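PDB 3DLC: putative S-adenosyl-L-methionine-dependent Methyltransferase, which binds S-adenosylmethionine and probably transfers its methyl group to an acceptor, perhaps a sterol. Local coordinates for residues L24-I28 with I159-M163. Numbering follows the deposited sequence. Where two conformers were deposited one is given.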
ATOM      1  N   LEU A  24      -3.787  -0.567 -17.391  1.00  8.41           N
ATOM      2  CA  LEU A  24      -5.014  -1.153 -16.873  1.00  9.05           C
ATOM      3  C   LEU A  24      -5.384  -0.648 -15.477  1.00  8.93           C
ATOM      4  O   LEU A  24      -6.547  -0.369 -15.205  1.00  9.40           O
ATOM      5  CB  LEU A  24      -4.830  -2.658 -16.842  1.00 10.54           C
ATOM      6  CG  LEU A  24      -6.054  -3.429 -16.437  1.00 13.35           C
ATOM      7  CD1 LEU A  24      -7.226  -3.139 -17.377  1.00 13.77           C
ATOM      8  CD2 LEU A  24      -5.709  -4.899 -16.384  1.00 15.65           C
ATOM      9  N   PHE A  25      -4.407  -0.518 -14.588  1.00  7.77           N
ATOM     10  CA  PHE A  25      -4.697  -0.083 -13.225  1.00  7.58           C
ATOM     11  C   PHE A  25      -4.712   1.435 -13.053  1.00  7.62           C
ATOM     12  O   PHE A  25      -5.114   1.936 -12.009  1.00  8.46           O
ATOM     13  CB  PHE A  25      -3.680  -0.629 -12.208  1.00  7.43           C
ATOM     14  CG  PHE A  25      -3.782  -2.077 -11.866  1.00  7.96           C
ATOM     15  CD1 PHE A  25      -4.592  -2.959 -12.542  1.00  8.92           C
ATOM     16  CD2 PHE A  25      -2.984  -2.561 -10.861  1.00  8.54           C
ATOM     17  CE1 PHE A  25      -4.573  -4.312 -12.213  1.00  9.73           C
ATOM     18  CE2 PHE A  25      -2.988  -3.909 -10.538  1.00 10.13           C
ATOM     19  CZ  PHE A  25      -3.784  -4.771 -11.173  1.00  9.82           C
ATOM     20  N   ALA A  26      -4.277   2.175 -14.065  1.00  8.31           N
ATOM     21  CA  ALA A  26      -4.097   3.619 -13.877  1.00  8.01           C
ATOM     22  C   ALA A  26      -5.277   4.341 -13.205  1.00  8.06           C
ATOM     23  O   ALA A  26      -5.066   5.180 -12.330  1.00  8.05           O
ATOM     24  CB  ALA A  26      -3.737   4.329 -15.186  1.00  9.40           C
ATOM     25  N   PRO A  27      -6.526   4.066 -13.602  1.00  8.11           N
ATOM     26  CA  PRO A  27      -7.617   4.821 -12.995  1.00  8.19           C
ATOM     27  C   PRO A  27      -7.862   4.573 -11.509  1.00  7.84           C
ATOM     28  O   PRO A  27      -8.483   5.403 -10.832  1.00  8.42           O
ATOM     29  CB  PRO A  27      -8.847   4.376 -13.778  1.00 10.25           C
ATOM     30  CG  PRO A  27      -8.478   3.335 -14.601  1.00 15.30           C
ATOM     31  CD  PRO A  27      -7.001   3.199 -14.689  1.00  9.57           C
ATOM     32  N   ILE A  28      -7.348   3.461 -10.991  1.00  7.18           N
ATOM     33  CA  ILE A  28      -7.652   3.148  -9.592  1.00  7.05           C
ATOM     34  C   ILE A  28      -6.926   4.073  -8.633  1.00  6.91           C
ATOM     35  O   ILE A  28      -7.420   4.322  -7.528  1.00  7.44           O
ATOM     36  CB  ILE A  28      -7.357   1.689  -9.222  1.00  7.30           C
ATOM     37  CG1 ILE A  28      -5.879   1.400  -9.015  1.00  7.74           C
ATOM     38  CG2 ILE A  28      -8.013   0.744 -10.252  1.00  8.53           C
ATOM     39  CD1 ILE A  28      -5.550  -0.057  -8.831  1.00  9.05           C
ATOM     40  N   ILE A 159     -11.544  -4.076 -14.580  1.00  8.70           N
ATOM     41  CA  ILE A 159     -10.154  -4.505 -14.498  1.00  8.89           C
ATOM     42  C   ILE A 159     -10.054  -5.995 -14.292  1.00  9.69           C
ATOM     43  O   ILE A 159      -9.216  -6.666 -14.905  1.00 10.84           O
ATOM     44  CB  ILE A 159      -9.400  -3.733 -13.380  1.00  8.88           C
ATOM     45  CG1 ILE A 159      -9.264  -2.281 -13.789  1.00 10.25           C
ATOM     46  CG2 ILE A 159      -8.030  -4.379 -13.092  1.00 11.17           C
ATOM     47  CD1 ILE A 159      -8.782  -1.357 -12.689  1.00 11.33           C
ATOM     48  N   SER A 160     -10.941  -6.547 -13.472  1.00 10.59           N
ATOM     49  CA  SER A 160     -10.867  -7.969 -13.194  0.51 11.16           C
ATOM     50  C   SER A 160     -11.044  -8.776 -14.478  1.00 10.55           C
ATOM     51  O   SER A 160     -10.337  -9.763 -14.701  1.00 12.90           O
ATOM     52  CB  SER A 160     -11.875  -8.399 -12.105  0.51 11.06           C
ATOM     53  OG  SER A 160     -11.681  -7.710 -10.873  0.51 14.01           O
ATOM     54  N   ALA A 161     -11.981  -8.374 -15.322  1.00 11.61           N
ATOM     55  CA  ALA A 161     -12.202  -9.092 -16.546  1.00 11.74           C
ATOM     56  C   ALA A 161     -10.938  -9.142 -17.388  1.00 12.77           C
ATOM     57  O   ALA A 161     -10.567 -10.191 -17.944  1.00 13.22           O
ATOM     58  CB  ALA A 161     -13.340  -8.484 -17.327  1.00 13.46           C
ATOM     59  N   GLU A 162     -10.242  -8.016 -17.477  1.00 12.13           N
ATOM     60  CA  GLU A 162      -9.015  -7.966 -18.265  0.55 12.38           C
ATOM     61  C   GLU A 162      -7.885  -8.756 -17.591  1.00 11.75           C
ATOM     62  O   GLU A 162      -7.103  -9.448 -18.274  1.00 13.35           O
ATOM     63  CB  GLU A 162      -8.580  -6.529 -18.534  0.55 13.15           C
ATOM     64  CG  GLU A 162      -7.402  -6.444 -19.464  0.55 16.08           C
ATOM     65  CD  GLU A 162      -7.673  -6.974 -20.854  0.55 21.94           C
ATOM     66  OE1 GLU A 162      -8.843  -7.246 -21.201  0.55 22.75           O
ATOM     67  OE2 GLU A 162      -6.685  -7.093 -21.614  0.55 26.74           O
HETATM   68  N   MSE A 163      -7.741  -8.657 -16.277  1.00 11.57           N
HETATM   69  CA  MSE A 163      -6.675  -9.399 -15.565  0.50 11.42           C
HETATM   70  C   MSE A 163      -6.849 -10.893 -15.719  1.00 11.89           C
HETATM   71  O   MSE A 163      -5.876 -11.624 -15.895  1.00 13.08           O
HETATM   72  CB  MSE A 163      -6.562  -9.040 -14.076  0.50 10.93           C
HETATM   73  CG  MSE A 163      -5.955  -7.672 -13.790  0.50  8.70           C
HETATM   74 SE   MSE A 163      -4.144  -7.451 -14.432  0.38  6.08          SE
HETATM   75  CE  MSE A 163      -3.275  -8.685 -13.227  0.50  7.35           C
TER
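Leu24 reaches out of the loop 24-28 onto helix 153-166, where both its methyls lie against the CB-CG part of Glu162. With CG anti to the backbone N (chi1 -175°), the fork is carried toward the helix: Leu24 CD1 meets CB of Glu162 at 3.8 Å, while Leu24 CD2 also rests 3.6 Å from SE of Met163, a selenomethionine. Glu162 lends this contact only its aliphatic CB and CG; bent at chi2, it leads its carboxylate away to a salt bridge with Arg165. An alanine in place of Leu24 would probably leave a gap beside Met163 and uncover the aliphatic part of Glu162.

Ile159 works as a branched wedge. Ile159 CG2 lies 3.6 Å from Phe25 CE1, and the extended CG1-CD1 arm reaches the loop, bringing Ile159 CD1 to 3.5 Å from Leu24 O and to a tight 3.3 Å from Ile28 CG2. In this Rossmann-like methyltransferase fold, the loop joins helices 11-22 and 28-40 near bound S-adenosylmethionine; helix 153-166 follows strand 142-148 of the central sheet. A large, flat apolar ring suits position 25, since Phe25 packs edge-to-face with Phe150 and also touches Ile159, Met163 and Arg118. Ile28 likewise touches Arg118, a residue that binds S-adenosylmethionine. Chi1 of Met163 (-73°) brings CG in plane to the ring edge, and the bend at chi2 turns SE into an oblique Met-aromatic contact, Met163 SE standing 5.0 Å from the Phe25 centroid.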